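Local coordinates for protein ribose transcriptional regulator (Enterococcus faecium DO, PDB 4RK1) that binds ribose in its sugar-binding domain and, as a member of the LacI family, probably represses transcription by binding operator DNA, at residues B[234-239]-B[267-272]; B[175-180]-B[197-202]; B[106-111]-B[263-268]. All blocks are in the same frame, centred on the assembly; numbering follows the deposited sequence.

Contact 1. Residues B[234-239]-B[267-272]; sequences TIAQPI and PVRFEK. Unlike the reference sequence in segment 267-272: Phe270 (reference Leu). With RIB (alpha-D-ribofuranose), chain K.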
loop_
_atom_site.group_PDB
_atom_site.type_symbol
_atom_site.label_atom_id
_atom_site.label_comp_id
_atom_site.label_asym_id
_atom_site.label_seq_id
_atom_site.Cartn_x
_atom_site.Cartn_y
_atom_site.Cartn_z
ATOM N N THR B 234 -7.665 17.209 -2.332
ATOM C CA THR B 234 -8.401 15.962 -2.507
ATOM C C THR B 234 -9.685 15.926 -1.675
ATOM O O THR B 234 -9.879 16.751 -0.788
ATOM C CB THR B 234 -7.490 14.753 -2.151
ATOM O OG1 THR B 234 -8.132 13.529 -2.509
ATOM C CG2 THR B 234 -7.134 14.731 -0.662
ATOM N N ILE B 235 -10.566 14.984 -2.001
ATOM C CA ILE B 235 -11.750 14.692 -1.185
ATOM C C ILE B 235 -11.417 13.573 -0.215
ATOM O O ILE B 235 -11.108 12.460 -0.616
ATOM C CB ILE B 235 -12.948 14.273 -2.059
ATOM C CG1 ILE B 235 -13.223 15.328 -3.136
ATOM C CG2 ILE B 235 -14.176 13.994 -1.207
ATOM C CD1 ILE B 235 -13.396 16.739 -2.613
ATOM N N ALA B 236 -11.465 13.871 1.077
ATOM C CA ALA B 236 -11.097 12.895 2.080
ATOM C C ALA B 236 -12.268 11.973 2.382
ATOM O O ALA B 236 -13.325 12.434 2.762
ATOM C CB ALA B 236 -10.650 13.589 3.363
ATOM N N GLN B 237 -12.067 10.673 2.192
ATOM C CA GLN B 237 -12.909 9.661 2.799
ATOM C C GLN B 237 -12.336 9.381 4.183
ATOM O O GLN B 237 -11.120 9.420 4.357
ATOM C CB GLN B 237 -12.875 8.373 1.982
ATOM C CG GLN B 237 -13.545 8.447 0.625
ATOM C CD GLN B 237 -13.737 7.074 0.019
ATOM O OE1 GLN B 237 -13.037 6.684 -0.921
ATOM N NE2 GLN B 237 -14.668 6.320 0.570
ATOM N N PRO B 238 -13.194 9.102 5.177
ATOM C CA PRO B 238 -12.670 8.750 6.499
ATOM C C PRO B 238 -12.300 7.259 6.505
ATOM O O PRO B 238 -13.061 6.418 7.007
ATOM C CB PRO B 238 -13.853 9.048 7.425
ATOM C CG PRO B 238 -15.056 8.760 6.575
ATOM C CD PRO B 238 -14.668 9.139 5.161
ATOM N N ILE B 239 -11.135 6.948 5.950
ATOM C CA ILE B 239 -10.810 5.580 5.512
ATOM C C ILE B 239 -10.689 4.631 6.697
ATOM O O ILE B 239 -11.301 3.569 6.733
ATOM C CB ILE B 239 -9.480 5.509 4.726
ATOM C CG1 ILE B 239 -9.450 6.529 3.585
ATOM C CG2 ILE B 239 -9.279 4.102 4.160
ATOM C CD1 ILE B 239 -8.076 6.749 3.007
ATOM N N PRO B 267 -19.622 10.894 6.162
ATOM C CA PRO B 267 -19.402 12.039 5.318
ATOM C C PRO B 267 -17.992 12.068 4.766
ATOM O O PRO B 267 -17.085 11.458 5.320
ATOM C CB PRO B 267 -19.609 13.219 6.283
ATOM C CG PRO B 267 -19.117 12.687 7.583
ATOM C CD PRO B 267 -19.614 11.266 7.596
ATOM N N VAL B 268 -17.823 12.797 3.678
ATOM C CA VAL B 268 -16.504 13.082 3.126
ATOM C C VAL B 268 -16.212 14.525 3.458
ATOM O O VAL B 268 -17.071 15.224 3.996
ATOM C CB VAL B 268 -16.452 12.847 1.606
ATOM C CG1 VAL B 268 -16.722 11.383 1.297
ATOM C CG2 VAL B 268 -17.437 13.744 0.867
ATOM N N ARG B 269 -15.010 14.984 3.137
ATOM C CA ARG B 269 -14.725 16.408 3.241
ATOM C C ARG B 269 -13.606 16.851 2.352
ATOM O O ARG B 269 -12.729 16.085 1.975
ATOM C CB ARG B 269 -14.399 16.816 4.668
ATOM C CG ARG B 269 -13.157 16.194 5.258
ATOM C CD ARG B 269 -13.162 16.311 6.781
ATOM N NE ARG B 269 -14.331 15.640 7.362
ATOM C CZ ARG B 269 -15.452 16.235 7.782
ATOM N NH1 ARG B 269 -16.440 15.493 8.270
ATOM N NH2 ARG B 269 -15.608 17.558 7.723
ATOM N N PHE B 270 -13.643 18.130 2.049
ATOM C CA PHE B 270 -12.713 18.715 1.132
ATOM C C PHE B 270 -11.421 18.985 1.868
ATOM O O PHE B 270 -11.440 19.541 2.965
ATOM C CB PHE B 270 -13.289 20.008 0.598
ATOM C CG PHE B 270 -12.444 20.615 -0.452
ATOM C CD1 PHE B 270 -12.428 20.079 -1.720
ATOM C CD2 PHE B 270 -11.626 21.684 -0.162
ATOM C CE1 PHE B 270 -11.626 20.619 -2.689
ATOM C CE2 PHE B 270 -10.832 22.234 -1.135
ATOM C CZ PHE B 270 -10.831 21.697 -2.397
ATOM N N GLU B 271 -10.303 18.554 1.293
ATOM C CA GLU B 271 -8.983 18.804 1.892
ATOM C C GLU B 271 -8.205 19.701 0.953
ATOM O O GLU B 271 -7.664 19.244 -0.057
ATOM C CB GLU B 271 -8.217 17.499 2.143
ATOM C CG GLU B 271 -8.848 16.558 3.144
ATOM C CD GLU B 271 -8.890 17.114 4.558
ATOM O OE1 GLU B 271 -8.109 18.030 4.866
ATOM O OE2 GLU B 271 -9.710 16.634 5.369
ATOM N N LYS B 272 -8.169 20.988 1.284
ATOM C CA LYS B 272 -7.582 21.982 0.411
ATOM C C LYS B 272 -6.096 22.071 0.656
ATOM O O LYS B 272 -5.657 22.427 1.750
ATOM C CB LYS B 272 -8.220 23.357 0.637
ATOM C CG LYS B 272 -7.873 24.344 -0.467
ATOM C CD LYS B 272 -8.491 25.714 -0.240
ATOM C CE LYS B 272 -7.951 26.713 -1.251
ATOM N NZ LYS B 272 -8.602 28.046 -1.145
HETATM O O5 RIB K . -8.802 4.567 -4.158
HETATM C C5 RIB K . -9.443 3.335 -4.513
HETATM C C4 RIB K . -10.848 3.645 -4.780
HETATM O O4 RIB K . -11.582 2.453 -5.111
HETATM C C3 RIB K . -11.257 4.271 -3.456
HETATM O O3 RIB K . -11.671 5.586 -3.775
HETATM C C2 RIB K . -12.315 3.326 -2.928
HETATM O O2 RIB K . -13.488 3.997 -2.498
HETATM C C1 RIB K . -12.497 2.250 -4.019
HETATM O O1 RIB K . -13.835 2.134 -4.461
#
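Thr234 pairs with Glu271 and Ala236 with Arg269 as the hydrogen-bonded pairs of an antiparallel ribbon, with Ile235 and Phe270 the non-hydrogen-bonded pair between them. Two of the three crossovers that join the lobes of a periplasmic-binding-protein-like domain, the fold of the LacI sugar-binding domain, thus run side by side. Four backbone bonds hold the strands together. Those accepted by Thr234 O from Glu271 N (2.8 Å) and by Arg269 O from Ala236 N (2.7 Å) lie almost along the C=O axis of the acceptor.

The two faces of the ribbon differ. On one, Glu271 bends at chi2 (-65°), which folds its chain back over the diagonal neighbour and rests CG on Ala236 CB at 3.5 Å. On the other, Ile235 divides its branches: CG2, trans to the backbone N, meets Val268 CB at 3.8 Å, while CD1 reaches the edge of the Phe270 ring, 3.6 Å from CD1 of that residue. Ile217 of strand 215-218 touches both Ile235 and Phe270, so this apolar patch continues into the sheet.

Further out, Thr234 OG1 is hydrogen-bonded to Asp193 OD1. The backbone of Asp220, whose carboxylate is hydrogen-bonded to the ribose, bonds to the backbones of Ile235 and Gln237, tying the strand end to the sugar site. Gln237 itself enters that pocket, and Pro238 follows as the N-cap residue of helix 239-255. Just beyond the paired residues, the ring atom Pro238 CD lies 3.4 Å from Pro267 O.

Contact 2. Residues B[175-180]-B[197-202]; sequences QITAEL and FGLYRG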
loop_
_atom_site.group_PDB
_atom_site.type_symbol
_atom_site.label_atom_id
_atom_site.label_comp_id
_atom_site.label_asym_id
_atom_site.label_seq_id
_atom_site.Cartn_x
_atom_site.Cartn_y
_atom_site.Cartn_z
ATOM N N GLN B 175 -0.265 7.093 -17.831
ATOM C CA GLN B 175 -0.478 6.764 -19.243
ATOM C C GLN B 175 -1.427 7.692 -19.996
ATOM O O GLN B 175 -1.322 7.787 -21.218
ATOM C CB GLN B 175 -0.945 5.315 -19.386
ATOM C CG GLN B 175 0.189 4.320 -19.183
ATOM C CD GLN B 175 -0.260 2.868 -19.141
ATOM O OE1 GLN B 175 0.573 1.964 -19.151
ATOM N NE2 GLN B 175 -1.569 2.638 -19.079
ATOM N N ILE B 176 -2.332 8.383 -19.297
ATOM C CA ILE B 176 -3.261 9.304 -19.979
ATOM C C ILE B 176 -2.774 10.745 -20.033
ATOM O O ILE B 176 -3.475 11.616 -20.551
ATOM C CB ILE B 176 -4.737 9.246 -19.473
ATOM C CG1 ILE B 176 -4.828 9.384 -17.954
ATOM C CG2 ILE B 176 -5.429 7.990 -19.971
ATOM C CD1 ILE B 176 -4.537 10.779 -17.472
ATOM N N THR B 177 -1.565 10.991 -19.528
ATOM C CA THR B 177 -0.990 12.329 -19.525
ATOM C C THR B 177 -0.887 12.957 -20.915
ATOM O O THR B 177 -1.162 14.140 -21.071
ATOM C CB THR B 177 0.425 12.343 -18.906
ATOM O OG1 THR B 177 0.390 11.773 -17.592
ATOM C CG2 THR B 177 0.947 13.766 -18.822
ATOM N N ALA B 178 -0.458 12.175 -21.905
ATOM C CA ALA B 178 -0.329 12.673 -23.282
ATOM C C ALA B 178 -1.679 13.162 -23.817
ATOM O O ALA B 178 -1.766 14.233 -24.419
ATOM C CB ALA B 178 0.243 11.586 -24.192
ATOM N N GLU B 179 -2.731 12.382 -23.585
ATOM C CA GLU B 179 -4.083 12.813 -23.942
ATOM C C GLU B 179 -4.474 14.099 -23.210
ATOM O O GLU B 179 -5.079 14.991 -23.795
ATOM C CB GLU B 179 -5.100 11.719 -23.636
ATOM C CG GLU B 179 -5.027 10.518 -24.570
ATOM C CD GLU B 179 -5.932 9.382 -24.128
ATOM O OE1 GLU B 179 -6.715 9.583 -23.178
ATOM O OE2 GLU B 179 -5.862 8.289 -24.725
ATOM N N LEU B 180 -4.129 14.202 -21.931
ATOM C CA LEU B 180 -4.428 15.419 -21.186
ATOM C C LEU B 180 -3.727 16.622 -21.805
ATOM O O LEU B 180 -4.334 17.684 -21.978
ATOM C CB LEU B 180 -4.015 15.277 -19.722
ATOM C CG LEU B 180 -4.203 16.524 -18.856
ATOM C CD1 LEU B 180 -5.674 16.857 -18.691
ATOM C CD2 LEU B 180 -3.532 16.316 -17.503
ATOM N N PHE B 197 -1.453 10.788 -8.654
ATOM C CA PHE B 197 0.007 10.634 -8.553
ATOM C C PHE B 197 0.603 10.294 -9.931
ATOM O O PHE B 197 1.661 10.791 -10.298
ATOM C CB PHE B 197 0.408 9.546 -7.570
ATOM C CG PHE B 197 -0.096 9.747 -6.159
ATOM C CD1 PHE B 197 -0.492 10.990 -5.695
ATOM C CD2 PHE B 197 -0.167 8.660 -5.293
ATOM C CE1 PHE B 197 -0.949 11.148 -4.402
ATOM C CE2 PHE B 197 -0.621 8.813 -4.000
ATOM C CZ PHE B 197 -1.014 10.058 -3.551
ATOM N N GLY B 198 -0.090 9.439 -10.673
ATOM C CA GLY B 198 0.261 9.150 -12.066
ATOM C C GLY B 198 0.374 10.384 -12.927
ATOM O O GLY B 198 1.334 10.531 -13.689
ATOM N N LEU B 199 -0.595 11.285 -12.787
ATOM C CA LEU B 199 -0.582 12.555 -13.499
ATOM C C LEU B 199 0.579 13.433 -13.091
ATOM O O LEU B 199 1.203 14.064 -13.941
ATOM C CB LEU B 199 -1.885 13.322 -13.288
ATOM C CG LEU B 199 -3.101 12.819 -14.059
ATOM C CD1 LEU B 199 -4.334 13.571 -13.578
ATOM C CD2 LEU B 199 -2.907 12.998 -15.556
ATOM N N TYR B 200 0.869 13.493 -11.796
ATOM C CA TYR B 200 2.024 14.256 -11.353
ATOM C C TYR B 200 3.267 13.805 -12.107
ATOM O O TYR B 200 4.029 14.629 -12.596
ATOM C CB TYR B 200 2.282 14.077 -9.863
ATOM C CG TYR B 200 1.575 15.023 -8.915
ATOM C CD1 TYR B 200 0.205 15.234 -8.977
ATOM C CD2 TYR B 200 2.284 15.647 -7.891
ATOM C CE1 TYR B 200 -0.436 16.071 -8.074
ATOM C CE2 TYR B 200 1.657 16.469 -6.981
ATOM C CZ TYR B 200 0.296 16.672 -7.064
ATOM O OH TYR B 200 -0.318 17.499 -6.153
ATOM N N ARG B 201 3.477 12.494 -12.175
ATOM C CA ARG B 201 4.653 11.957 -12.822
ATOM C C ARG B 201 4.673 12.333 -14.302
ATOM O O ARG B 201 5.675 12.836 -14.798
ATOM C CB ARG B 201 4.725 10.440 -12.666
ATOM C CG ARG B 201 5.945 9.833 -13.347
ATOM C CD ARG B 201 5.891 8.317 -13.348
ATOM N NE ARG B 201 6.954 7.753 -14.164
ATOM C CZ ARG B 201 7.127 6.452 -14.389
ATOM N NH1 ARG B 201 6.309 5.558 -13.853
ATOM N NH2 ARG B 201 8.129 6.046 -15.160
ATOM N N GLY B 202 3.569 12.084 -14.996
ATOM C CA GLY B 202 3.465 12.424 -16.407
ATOM C C GLY B 202 3.724 13.893 -16.678
ATOM O O GLY B 202 4.453 14.243 -17.604
#
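Ile176 takes a chi1 of 51°, which sets CG1 between its own backbone N and carbonyl carbon and, with a chi2 of 72°, delivers CD1 to Leu199. In Leu199 chi2 (172°) sends CD1 straight on and turns CD2 off to the side, and it is CD2 that comes within 3.4 Å of Ile176 CD1, closer than ordinary van der Waals packing. The same methyl, Leu199 CD2, is also met by Leu180 CD2 at 3.9 Å, the two leucine side chains crossing at about a right angle. One branch of one leucine therefore serves both residues, which a backbone bond from Leu180 N to Ile176 O (3.0 Å) holds four residues apart.

Helices 177-182 and 193-205, to which most of these residues belong, precede and follow strand 187-190 and cover the same face of the sheet in one lobe of the domain. The first belongs to the beta-alpha-beta crossover that carries the chain from strand 161-166 past strand 128-133. Beneath the contact, Val188 touches Leu180 and Leu199, and Val131 touches Ile176 and Leu199.

Beside this apolar cluster the packing is of side chain on bare backbone. Gly202 has no side chain, and Thr177 meets its backbone with both branches: OG1 of Thr177 is 3.4 Å from Gly202 CA, and CG2 of Thr177 is 3.5 Å from Gly202 C. The hydroxyl does not bond across the contact; OG1 is hydrogen-bonded to Tyr174 O, just before the segment. Next to Gly202, Arg201 turns to other partners, making cation-pi contacts with Tyr174 and with Tyr227 of the second subunit.

Contact 3. Residues B[106-111]-B[263-268]; sequences RTDDFR and EKRLPV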
loop_
_atom_site.group_PDB
_atom_site.type_symbol
_atom_site.label_atom_id
_atom_site.label_comp_id
_atom_site.label_asym_id
_atom_site.label_seq_id
_atom_site.Cartn_x
_atom_site.Cartn_y
_atom_site.Cartn_z
ATOM N N ARG B 106 -21.150 3.089 3.950
ATOM C CA ARG B 106 -20.824 3.797 2.732
ATOM C C ARG B 106 -20.370 5.201 3.056
ATOM O O ARG B 106 -20.632 5.708 4.135
ATOM C CB ARG B 106 -22.045 3.822 1.818
ATOM C CG ARG B 106 -22.620 2.432 1.629
ATOM C CD ARG B 106 -23.145 2.207 0.249
ATOM N NE ARG B 106 -23.661 0.855 0.098
ATOM C CZ ARG B 106 -23.032 -0.162 -0.486
ATOM N NH1 ARG B 106 -21.808 -0.029 -0.985
ATOM N NH2 ARG B 106 -23.642 -1.338 -0.570
ATOM N N THR B 107 -19.667 5.817 2.121
ATOM C CA THR B 107 -19.317 7.209 2.261
ATOM C C THR B 107 -20.080 7.976 1.188
ATOM O O THR B 107 -20.606 7.376 0.263
ATOM C CB THR B 107 -17.810 7.420 2.154
ATOM O OG1 THR B 107 -17.359 6.997 0.863
ATOM C CG2 THR B 107 -17.092 6.615 3.230
ATOM N N ASP B 108 -20.130 9.295 1.308
ATOM C CA ASP B 108 -20.985 10.110 0.438
ATOM C C ASP B 108 -20.273 10.489 -0.858
ATOM O O ASP B 108 -19.783 11.611 -1.019
ATOM C CB ASP B 108 -21.452 11.372 1.185
ATOM C CG ASP B 108 -22.708 11.979 0.577
ATOM O OD1 ASP B 108 -23.000 11.761 -0.634
ATOM O OD2 ASP B 108 -23.409 12.690 1.326
ATOM N N ASP B 109 -20.245 9.537 -1.783
ATOM C CA ASP B 109 -19.579 9.694 -3.068
ATOM C C ASP B 109 -20.132 10.837 -3.918
ATOM O O ASP B 109 -19.358 11.600 -4.506
ATOM C CB ASP B 109 -19.686 8.385 -3.855
ATOM C CG ASP B 109 -18.915 7.257 -3.190
ATOM O OD1 ASP B 109 -17.678 7.358 -3.148
ATOM O OD2 ASP B 109 -19.543 6.299 -2.698
ATOM N N PHE B 110 -21.458 10.931 -4.014
ATOM C CA PHE B 110 -22.096 12.003 -4.809
ATOM C C PHE B 110 -21.646 13.373 -4.291
ATOM O O PHE B 110 -21.193 14.243 -5.056
ATOM C CB PHE B 110 -23.624 11.881 -4.757
ATOM C CG PHE B 110 -24.349 12.853 -5.660
ATOM C CD1 PHE B 110 -24.659 14.131 -5.216
ATOM C CD2 PHE B 110 -24.725 12.486 -6.944
ATOM C CE1 PHE B 110 -25.321 15.032 -6.042
ATOM C CE2 PHE B 110 -25.402 13.377 -7.773
ATOM C CZ PHE B 110 -25.690 14.655 -7.320
ATOM N N ARG B 111 -21.739 13.549 -2.982
ATOM C CA ARG B 111 -21.302 14.778 -2.344
ATOM C C ARG B 111 -19.838 15.065 -2.635
ATOM O O ARG B 111 -19.481 16.197 -2.959
ATOM C CB ARG B 111 -21.543 14.703 -0.832
ATOM C CG ARG B 111 -21.028 15.880 -0.022
ATOM C CD ARG B 111 -21.786 17.171 -0.292
ATOM N NE ARG B 111 -21.344 18.252 0.588
ATOM C CZ ARG B 111 -21.770 19.514 0.507
ATOM N NH1 ARG B 111 -22.661 19.875 -0.412
ATOM N NH2 ARG B 111 -21.294 20.422 1.345
ATOM N N GLU B 263 -27.643 0.651 7.210
ATOM C CA GLU B 263 -26.843 1.148 6.104
ATOM C C GLU B 263 -26.314 2.500 6.531
ATOM O O GLU B 263 -26.977 3.521 6.356
ATOM C CB GLU B 263 -27.648 1.243 4.807
ATOM C CG GLU B 263 -26.835 1.808 3.636
ATOM C CD GLU B 263 -27.084 1.094 2.315
ATOM O OE1 GLU B 263 -28.144 0.449 2.158
ATOM O OE2 GLU B 263 -26.207 1.176 1.427
ATOM N N LYS B 264 -25.126 2.492 7.130
ATOM C CA LYS B 264 -24.540 3.706 7.663
ATOM C C LYS B 264 -23.897 4.475 6.536
ATOM O O LYS B 264 -23.392 3.884 5.591
ATOM C CB LYS B 264 -23.525 3.390 8.759
ATOM C CG LYS B 264 -24.192 2.934 10.045
ATOM C CD LYS B 264 -23.317 3.116 11.279
ATOM C CE LYS B 264 -24.155 3.460 12.506
ATOM N NZ LYS B 264 -23.772 2.658 13.698
ATOM N N ARG B 265 -23.965 5.796 6.605
ATOM C CA ARG B 265 -23.287 6.618 5.612
ATOM C C ARG B 265 -22.413 7.625 6.326
ATOM O O ARG B 265 -22.883 8.338 7.197
ATOM C CB ARG B 265 -24.269 7.309 4.656
ATOM C CG ARG B 265 -23.559 7.910 3.441
ATOM C CD ARG B 265 -24.512 8.291 2.320
ATOM N NE ARG B 265 -25.052 7.126 1.614
ATOM C CZ ARG B 265 -24.488 6.519 0.568
ATOM N NH1 ARG B 265 -25.097 5.473 0.020
ATOM N NH2 ARG B 265 -23.328 6.933 0.057
ATOM N N LEU B 266 -21.131 7.656 5.964
ATOM C CA LEU B 266 -20.171 8.556 6.587
ATOM C C LEU B 266 -19.880 9.696 5.621
ATOM O O LEU B 266 -19.908 9.502 4.399
ATOM C CB LEU B 266 -18.882 7.814 6.937
ATOM C CG LEU B 266 -19.030 6.554 7.791
ATOM C CD1 LEU B 266 -17.679 5.876 7.940
ATOM C CD2 LEU B 266 -19.618 6.868 9.156
ATOM N N PRO B 267 -19.622 10.894 6.162
ATOM C CA PRO B 267 -19.402 12.039 5.318
ATOM C C PRO B 267 -17.992 12.068 4.766
ATOM O O PRO B 267 -17.085 11.458 5.320
ATOM C CB PRO B 267 -19.609 13.219 6.283
ATOM C CG PRO B 267 -19.117 12.687 7.583
ATOM C CD PRO B 267 -19.614 11.266 7.596
ATOM N N VAL B 268 -17.823 12.797 3.678
ATOM C CA VAL B 268 -16.504 13.082 3.126
ATOM C C VAL B 268 -16.212 14.525 3.458
ATOM O O VAL B 268 -17.071 15.224 3.996
ATOM C CB VAL B 268 -16.452 12.847 1.606
ATOM C CG1 VAL B 268 -16.722 11.383 1.297
ATOM C CG2 VAL B 268 -17.437 13.744 0.867
HETATM O O HOH W 1 -22.149 5.881 -2.998
#
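Arg106 and Thr107 lie in parallel register with Arg265 and Leu266, and here the contact is tight. Arg106 is gripped through both its backbone polar atoms: its N donates to Lys264 O at 2.9 Å, and its O accepts from Leu266 N at 2.7 Å, the donor lying in the carbonyl plane. Its side chain is held as well. Arg106 NE donates to Glu263 OE2 in a salt bridge of 2.9 Å; the acceptor is within the guanidinium plane, although the carboxylate is turned 45° from it. Lys96 O and Ser98 OG take the bonds of NH2, so at least two of the guanidinium nitrogens are engaged. The chain then leaves the strand pair. Asp108 N makes a weak bond to Leu266 O, and Asp108 caps helix 109-122, Arg111 N reaching its OD1 from above the carboxylate plane. At this turn Val268, buried, brings CG2 to 3.7 Å from Asp108 O. Thr107 and Leu266 send their side chains to the face covered by Pro238.

The face carrying Arg106 and Arg265 is more open at its Arg265 end, which is exposed. Arg265, bent at chi3 (-73°), curls back so that Arg106 CB faces its guanidinium, 3.6 Å above the plane and offset toward the rim. Arg265 NH2 lies 2.8 Å from Thr107 O. A water donates to Asp109 OD2 at 2.7 Å and receives a weak bond from Arg265 NH2.

Asp109 OD1 holds Arg143, which is hydrogen-bonded to the ribose, in a salt bridge, making Asp109 a second-shell residue of the sugar pocket. Glu263 would be expected to offset the charge of Arg106 directly; Asp108 and Asp109, their carboxylates not in contact with Arg265, could do so there only weakly, Asp109 being chiefly engaged with Arg143.

In the fold
Contacts 1 and 3 share strand 263-271 and touch each other through Pro238, which packs on Thr107 and Leu266. That strand lies antiparallel to 233-236 in one and parallel to 103-107 in the other, so together the two contacts assemble the three crossovers of the hinge between lobes, beside the ribose. Both are partly buried and rely on backbone bonds; contact 3 adds a salt bridge and charged groups on its open face, whereas the cross-strand side-chain contacts of contact 1 are mainly between carbon atoms. Contact 2, its centre about 23 Å from that of contact 1, lies wholly within one lobe. It is fully buried, joins helices, and has no hydrogen bond across it, only methyl packing and a glycine surface.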